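6-phosphogluconolactonase (PDB 3NWP) probably hydrolyses 6-phosphogluconolactone to 6-phosphogluconate, the second step of the oxidative pentose phosphate pathway. Local coordinates at residues A[184-195]-A[222-233]. Residues are numbered along the deposited sequence; the frame is centred on the assembly and turned at random.
Sequences LNSRQIYLHLVG and QRKTPVDVFWSA
Two donors grip the carbonyl oxygen Ile189 O: the backbone N of Asp228, at 2.9 Å, and the amide NE2 of Gln188, which comes in from above the carbonyl plane. The bend at chi2 (79°) carries this amide forward over one face of the Tyr190 ring, toward Asp228. The same NE2 makes a weak bond of 3.0 Å to Asp228 OD1, amide and carboxylate planes standing 90° apart, and a water joins Gln188 OE1 to Asp228 OD2. The Tyr190 and Phe230 rings are steeply inclined to each other, Tyr190 CD1 lying 3.6 Å from Phe230 CE1; Tyr190 packs on helix 14-36, where Gln28 OE1 bonds its hydroxyl, and Phe230 on Lys9 and Phe11. On the opposite face Leu191 and Leu193 pack against the methyls of Val229. Backbone bonds alternate across the strands, Leu191 N to Asp228 O, then Phe230 N to Leu191 O. Before the strands begin, Thr225 OG1 donates to Leu184 O at 2.8 Å. Trp231 NE1 gives a nearly straight bond to Gly195 O (2.9 Å, 167°), which lies in the indole plane, while Trp231 CD1 abuts Leu193 CB. A leucine in place of Trp231 would probably leave Gly195 O without this donor at the start of helix 196-206. Helices 196-206 and 217-220 link these parallel strands in a beta-alpha-beta crossover, as in the Rossmann-like fold of the 6-phosphogluconolactonase family.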
ATOM      1  N   LEU A 184      -4.847  -7.284   4.898  1.00 15.93           N
ATOM      2  CA  LEU A 184      -4.359  -8.611   5.341  1.00 15.91           C
ATOM      3  C   LEU A 184      -4.946  -9.764   4.567  1.00 17.82           C
ATOM      4  O   LEU A 184      -4.313 -10.853   4.582  1.00 19.58           O
ATOM      5  CB  LEU A 184      -4.568  -8.789   6.843  1.00 16.41           C
ATOM      6  CG  LEU A 184      -3.731  -7.905   7.727  1.00 17.61           C
ATOM      7  CD1 LEU A 184      -4.041  -8.258   9.189  1.00 17.78           C
ATOM      8  CD2 LEU A 184      -2.165  -7.958   7.439  1.00 18.27           C
ATOM      9  N   ASN A 185      -6.011  -9.529   3.797  1.00 16.42           N
ATOM     10  CA  ASN A 185      -6.554 -10.568   2.894  1.00 18.12           C
ATOM     11  C   ASN A 185      -5.783 -10.476   1.575  1.00 14.52           C
ATOM     12  O   ASN A 185      -6.278 -10.035   0.555  1.00 16.41           O
ATOM     13  CB  ASN A 185      -8.056 -10.440   2.665  1.00 19.58           C
ATOM     14  CG  ASN A 185      -8.633 -11.661   1.935  1.00 22.15           C
ATOM     15  OD1 ASN A 185      -8.097 -12.777   2.041  1.00 26.76           O
ATOM     16  ND2 ASN A 185      -9.666 -11.437   1.176  1.00 24.88           N
ATOM     17  N   SER A 186      -4.528 -10.867   1.707  0.60 13.36           N
ATOM     18  CA  SER A 186      -3.555 -10.752   0.654  0.60 12.48           C
ATOM     19  C   SER A 186      -2.610 -11.914   0.796  0.60 12.15           C
ATOM     20  O   SER A 186      -2.490 -12.556   1.848  0.60 13.67           O
ATOM     21  CB  SER A 186      -2.785  -9.442   0.765  0.60 12.71           C
ATOM     22  OG  SER A 186      -2.163  -9.319   2.021  0.60 12.23           O
ATOM     23  N   ARG A 187      -1.916 -12.159  -0.305  0.50 11.01           N
ATOM     24  CA  ARG A 187      -0.968 -13.250  -0.425  0.50  9.94           C
ATOM     25  C   ARG A 187       0.463 -12.851  -0.044  0.50 11.15           C
ATOM     26  O   ARG A 187       1.216 -13.675   0.545  0.50 13.45           O
ATOM     27  CB  ARG A 187      -1.000 -13.814  -1.868  0.50 11.78           C
ATOM     28  CG  ARG A 187      -2.406 -14.220  -2.353  0.50 11.21           C
ATOM     29  CD  ARG A 187      -2.354 -14.969  -3.726  0.50 12.14           C
ATOM     30  NE  ARG A 187      -3.691 -15.069  -4.284  0.50 11.97           N
ATOM     31  CZ  ARG A 187      -4.561 -16.046  -4.011  0.50 13.02           C
ATOM     32  NH1 ARG A 187      -4.243 -17.043  -3.203  0.50 15.02           N
ATOM     33  NH2 ARG A 187      -5.786 -15.991  -4.541  0.50 15.37           N
ATOM     34  N   GLN A 188       0.831 -11.590  -0.334  1.00 13.98           N
ATOM     35  CA  GLN A 188       2.176 -11.100  -0.087  1.00 12.83           C
ATOM     36  C   GLN A 188       2.111  -9.593   0.161  1.00 14.79           C
ATOM     37  O   GLN A 188       1.457  -8.878  -0.615  1.00 14.57           O
ATOM     38  CB  GLN A 188       3.065 -11.361  -1.257  1.00 14.25           C
ATOM     39  CG  GLN A 188       4.462 -10.702  -1.159  1.00 15.87           C
ATOM     40  CD  GLN A 188       5.406 -11.483  -0.271  1.00 15.79           C
ATOM     41  OE1 GLN A 188       5.673 -12.684  -0.550  1.00 18.06           O
ATOM     42  NE2 GLN A 188       5.882 -10.880   0.828  1.00 15.63           N
ATOM     43  N   ILE A 189       2.753  -9.138   1.254  1.00 11.44           N
ATOM     44  CA  ILE A 189       2.935  -7.726   1.496  1.00 11.77           C
ATOM     45  C   ILE A 189       4.411  -7.405   1.468  1.00 13.20           C
ATOM     46  O   ILE A 189       5.269  -8.174   1.963  1.00 13.33           O
ATOM     47  CB  ILE A 189       2.362  -7.400   2.921  1.00 13.06           C
ATOM     48  CG1 ILE A 189       0.859  -7.637   2.944  1.00 13.12           C
ATOM     49  CG2 ILE A 189       2.744  -5.973   3.316  1.00 13.39           C
ATOM     50  CD1 ILE A 189       0.232  -7.565   4.339  1.00 14.82           C
ATOM     51  N   TYR A 190       4.746  -6.249   0.867  1.00 12.60           N
ATOM     52  CA  TYR A 190       6.095  -5.667   0.895  1.00 13.21           C
ATOM     53  C   TYR A 190       6.049  -4.371   1.643  1.00 14.06           C
ATOM     54  O   TYR A 190       5.081  -3.623   1.459  1.00 14.94           O
ATOM     55  CB  TYR A 190       6.588  -5.406  -0.524  1.00 13.17           C
ATOM     56  CG  TYR A 190       6.827  -6.666  -1.289  1.00 12.41           C
ATOM     57  CD1 TYR A 190       7.949  -7.423  -1.058  1.00 14.97           C
ATOM     58  CD2 TYR A 190       5.941  -7.118  -2.255  1.00 13.52           C
ATOM     59  CE1 TYR A 190       8.133  -8.645  -1.711  1.00 16.43           C
ATOM     60  CE2 TYR A 190       6.150  -8.290  -2.968  1.00 13.20           C
ATOM     61  CZ  TYR A 190       7.276  -9.046  -2.695  1.00 15.16           C
ATOM     62  OH  TYR A 190       7.475 -10.249  -3.361  1.00 17.08           O
ATOM     63  N   LEU A 191       6.980  -4.135   2.554  1.00 12.52           N
ATOM     64  CA  LEU A 191       7.126  -2.844   3.179  1.00 12.30           C
ATOM     65  C   LEU A 191       8.414  -2.213   2.660  1.00 13.12           C
ATOM     66  O   LEU A 191       9.502  -2.764   2.891  1.00 13.53           O
ATOM     67  CB  LEU A 191       7.206  -2.996   4.694  1.00 12.85           C
ATOM     68  CG  LEU A 191       7.364  -1.719   5.479  1.00 13.89           C
ATOM     69  CD1 LEU A 191       6.187  -0.713   5.224  1.00 13.32           C
ATOM     70  CD2 LEU A 191       7.492  -2.013   6.981  1.00 15.51           C
ATOM     71  N   HIS A 192       8.318  -1.082   1.950  1.00 12.90           N
ATOM     72  CA  HIS A 192       9.404  -0.439   1.237  1.00 12.94           C
ATOM     73  C   HIS A 192       9.818   0.753   2.062  1.00 14.74           C
ATOM     74  O   HIS A 192       9.063   1.750   2.179  1.00 15.06           O
ATOM     75  CB  HIS A 192       8.899  -0.063  -0.124  1.00 13.76           C
ATOM     76  CG  HIS A 192       9.892   0.633  -0.994  1.00 14.72           C
ATOM     77  ND1 HIS A 192       9.545   1.089  -2.260  1.00 17.51           N
ATOM     78  CD2 HIS A 192      11.214   0.877  -0.845  1.00 16.40           C
ATOM     79  CE1 HIS A 192      10.617   1.645  -2.803  1.00 20.70           C
ATOM     80  NE2 HIS A 192      11.642   1.524  -1.978  1.00 18.13           N
ATOM     81  N   LEU A 193      11.023   0.680   2.615  1.00 14.40           N
ATOM     82  CA  LEU A 193      11.568   1.727   3.457  1.00 14.67           C
ATOM     83  C   LEU A 193      12.924   2.229   2.935  1.00 15.41           C
ATOM     84  O   LEU A 193      13.728   1.447   2.421  1.00 14.58           O
ATOM     85  CB  LEU A 193      11.821   1.193   4.876  1.00 14.43           C
ATOM     86  CG  LEU A 193      10.683   0.511   5.599  1.00 14.85           C
ATOM     87  CD1 LEU A 193      11.160  -0.014   6.966  1.00 17.05           C
ATOM     88  CD2 LEU A 193       9.526   1.519   5.759  1.00 16.05           C
ATOM     89  N   VAL A 194      13.199   3.535   3.065  1.00 15.61           N
ATOM     90  CA  VAL A 194      14.480   4.108   2.714  1.00 15.95           C
ATOM     91  C   VAL A 194      14.971   5.042   3.820  1.00 15.89           C
ATOM     92  O   VAL A 194      14.202   5.919   4.270  1.00 17.71           O
ATOM     93  CB  VAL A 194      14.436   4.841   1.349  1.00 17.86           C
ATOM     94  CG1 VAL A 194      15.803   5.535   1.006  1.00 19.61           C
ATOM     95  CG2 VAL A 194      14.036   3.854   0.256  1.00 20.92           C
ATOM     96  N   GLY A 195      16.251   4.905   4.156  1.00 18.44           N
ATOM     97  CA  GLY A 195      16.958   5.870   5.016  1.00 16.94           C
ATOM     98  C   GLY A 195      17.097   5.481   6.454  1.00 19.01           C
ATOM     99  O   GLY A 195      16.361   4.631   6.957  1.00 17.09           O
ATOM    100  N   GLN A 222       1.396  -9.848  12.782  1.00 21.49           N
ATOM    101  CA  GLN A 222       0.609 -11.001  12.356  1.00 21.15           C
ATOM    102  C   GLN A 222       1.473 -12.017  11.584  1.00 23.49           C
ATOM    103  O   GLN A 222       2.523 -11.648  11.055  1.00 22.17           O
ATOM    104  CB  GLN A 222      -0.641 -10.565  11.595  1.00 22.52           C
ATOM    105  CG  GLN A 222      -0.384  -9.769  10.313  1.00 20.50           C
ATOM    106  CD  GLN A 222       0.105 -10.640   9.185  1.00 20.46           C
ATOM    107  OE1 GLN A 222      -0.416 -11.752   8.951  1.00 21.41           O
ATOM    108  NE2 GLN A 222       1.117 -10.146   8.443  1.00 18.53           N
ATOM    109  N   ARG A 223       1.018 -13.279  11.573  1.00 25.54           N
ATOM    110  CA  ARG A 223       1.745 -14.415  11.027  1.00 28.93           C
ATOM    111  C   ARG A 223       1.144 -15.136   9.869  1.00 29.51           C
ATOM    112  O   ARG A 223       1.737 -16.112   9.401  1.00 36.82           O
ATOM    113  CB  ARG A 223       1.841 -15.480  12.134  1.00 33.03           C
ATOM    114  CG  ARG A 223       2.468 -14.921  13.362  1.00 37.12           C
ATOM    115  CD  ARG A 223       3.881 -14.477  13.003  1.00 38.40           C
ATOM    116  NE  ARG A 223       4.626 -14.259  14.218  1.00 46.34           N
ATOM    117  CZ  ARG A 223       5.027 -15.237  15.019  1.00 43.82           C
ATOM    118  NH1 ARG A 223       4.808 -16.521  14.705  1.00 57.14           N
ATOM    119  NH2 ARG A 223       5.673 -14.939  16.125  1.00 41.36           N
ATOM    120  N   LYS A 224      -0.026 -14.725   9.424  0.50 24.44           N
ATOM    121  CA  LYS A 224      -0.683 -15.433   8.354  0.50 22.98           C
ATOM    122  C   LYS A 224      -0.177 -14.974   6.987  0.50 21.54           C
ATOM    123  O   LYS A 224       0.181 -15.801   6.164  0.50 20.19           O
ATOM    124  CB  LYS A 224      -2.200 -15.317   8.503  0.50 24.59           C
ATOM    125  CG  LYS A 224      -2.743 -15.933   9.842  0.50 25.23           C
ATOM    126  CD  LYS A 224      -4.260 -15.936   9.861  0.50 32.85           C
ATOM    127  N   THR A 225      -0.059 -13.656   6.786  1.00 20.09           N
ATOM    128  CA  THR A 225       0.296 -13.114   5.490  1.00 20.46           C
ATOM    129  C   THR A 225       1.762 -12.716   5.498  1.00 15.62           C
ATOM    130  O   THR A 225       2.184 -11.951   6.373  1.00 18.37           O
ATOM    131  CB  THR A 225      -0.508 -11.846   5.164  1.00 24.86           C
ATOM    132  OG1 THR A 225      -1.919 -12.169   5.306  1.00 26.84           O
ATOM    133  CG2 THR A 225      -0.115 -11.332   3.734  1.00 25.31           C
ATOM    134  N   PRO A 226       2.527 -13.273   4.585  1.00 17.69           N
ATOM    135  CA  PRO A 226       3.937 -12.941   4.496  1.00 15.98           C
ATOM    136  C   PRO A 226       4.175 -11.465   4.302  1.00 16.54           C
ATOM    137  O   PRO A 226       3.504 -10.843   3.461  1.00 16.78           O
ATOM    138  CB  PRO A 226       4.412 -13.684   3.250  1.00 20.13           C
ATOM    139  CG  PRO A 226       3.423 -14.821   3.138  1.00 21.79           C
ATOM    140  CD  PRO A 226       2.152 -14.269   3.582  1.00 20.31           C
ATOM    141  N   VAL A 227       5.147 -10.936   5.030  1.00 14.58           N
ATOM    142  CA  VAL A 227       5.569  -9.564   4.917  1.00 12.71           C
ATOM    143  C   VAL A 227       7.078  -9.550   4.743  1.00 14.10           C
ATOM    144  O   VAL A 227       7.840 -10.063   5.583  1.00 14.84           O
ATOM    145  CB  VAL A 227       5.237  -8.768   6.199  1.00 13.29           C
ATOM    146  CG1 VAL A 227       5.777  -7.329   6.075  1.00 13.89           C
ATOM    147  CG2 VAL A 227       3.772  -8.746   6.442  1.00 14.48           C
ATOM    148  N   ASP A 228       7.547  -8.958   3.645  1.00 12.47           N
ATOM    149  CA  ASP A 228       8.975  -8.842   3.402  1.00 12.64           C
ATOM    150  C   ASP A 228       9.323  -7.328   3.473  1.00 13.03           C
ATOM    151  O   ASP A 228       8.737  -6.496   2.726  1.00 14.69           O
ATOM    152  CB  ASP A 228       9.387  -9.342   2.037  1.00 13.64           C
ATOM    153  CG  ASP A 228       9.281 -10.867   1.892  1.00 18.40           C
ATOM    154  OD1 ASP A 228       8.379 -11.516   2.438  1.00 20.78           O
ATOM    155  OD2 ASP A 228      10.132 -11.399   1.149  1.00 22.90           O
ATOM    156  N   VAL A 229      10.250  -6.951   4.341  1.00 12.77           N
ATOM    157  CA  VAL A 229      10.672  -5.555   4.464  1.00 12.36           C
ATOM    158  C   VAL A 229      11.922  -5.316   3.641  1.00 14.00           C
ATOM    159  O   VAL A 229      12.911  -6.064   3.729  1.00 14.70           O
ATOM    160  CB  VAL A 229      10.981  -5.231   5.936  1.00 13.11           C
ATOM    161  CG1 VAL A 229      11.474  -3.766   6.090  1.00 15.63           C
ATOM    162  CG2 VAL A 229       9.735  -5.551   6.828  1.00 14.54           C
ATOM    163  N   PHE A 230      11.836  -4.382   2.701  1.00 13.59           N
ATOM    164  CA  PHE A 230      12.942  -3.995   1.810  1.00 12.74           C
ATOM    165  C   PHE A 230      13.486  -2.645   2.234  1.00 13.60           C
ATOM    166  O   PHE A 230      12.693  -1.659   2.343  1.00 14.88           O
ATOM    167  CB  PHE A 230      12.451  -3.884   0.372  1.00 13.25           C
ATOM    168  CG  PHE A 230      12.377  -5.183  -0.377  1.00 12.80           C
ATOM    169  CD1 PHE A 230      11.584  -6.268   0.057  1.00 13.42           C
ATOM    170  CD2 PHE A 230      13.085  -5.351  -1.546  1.00 13.59           C
ATOM    171  CE1 PHE A 230      11.573  -7.440  -0.643  1.00 15.39           C
ATOM    172  CE2 PHE A 230      13.069  -6.541  -2.247  1.00 12.64           C
ATOM    173  CZ  PHE A 230      12.320  -7.582  -1.833  1.00 14.78           C
ATOM    174  N   TRP A 231      14.786  -2.550   2.479  1.00 13.54           N
ATOM    175  CA  TRP A 231      15.359  -1.313   2.982  1.00 13.44           C
ATOM    176  C   TRP A 231      16.710  -1.021   2.367  1.00 13.00           C
ATOM    177  O   TRP A 231      17.482  -1.928   2.093  1.00 13.61           O
ATOM    178  CB  TRP A 231      15.497  -1.352   4.529  1.00 14.43           C
ATOM    179  CG  TRP A 231      16.165  -0.116   5.130  1.00 15.42           C
ATOM    180  CD1 TRP A 231      15.574   1.058   5.487  1.00 15.95           C
ATOM    181  CD2 TRP A 231      17.552   0.026   5.433  1.00 14.02           C
ATOM    182  NE1 TRP A 231      16.500   1.941   5.943  1.00 15.57           N
ATOM    183  CE2 TRP A 231      17.731   1.337   5.930  1.00 14.84           C
ATOM    184  CE3 TRP A 231      18.665  -0.810   5.291  1.00 16.08           C
ATOM    185  CZ2 TRP A 231      18.976   1.822   6.338  1.00 15.41           C
ATOM    186  CZ3 TRP A 231      19.898  -0.331   5.676  1.00 15.52           C
ATOM    187  CH2 TRP A 231      20.036   0.983   6.216  1.00 17.68           C
ATOM    188  N   SER A 232      17.009   0.270   2.174  1.00 14.71           N
ATOM    189  CA  SER A 232      18.367   0.791   1.891  1.00 16.14           C
ATOM    190  C   SER A 232      18.546   2.088   2.609  1.00 16.48           C
ATOM    191  O   SER A 232      17.559   2.819   2.820  1.00 16.72           O
ATOM    192  CB  SER A 232      18.535   1.023   0.389  1.00 19.25           C
ATOM    193  OG  SER A 232      19.884   1.400   0.125  1.00 21.81           O
ATOM    194  N   ALA A 233      19.786   2.422   2.986  1.00 17.89           N
ATOM    195  CA  ALA A 233      20.083   3.739   3.542  1.00 21.63           C
ATOM    196  C   ALA A 233      19.872   4.812   2.483  1.00 24.71           C
ATOM    197  O   ALA A 233      19.959   4.531   1.271  1.00 24.88           O
ATOM    198  CB  ALA A 233      21.525   3.790   4.055  1.00 21.65           C
ATOM    199  OXT ALA A 233      19.624   5.964   2.867  1.00 24.29           O
TER
HETATM  200  O   HOH W   1       8.276 -13.558  -0.283  1.00 26.01           O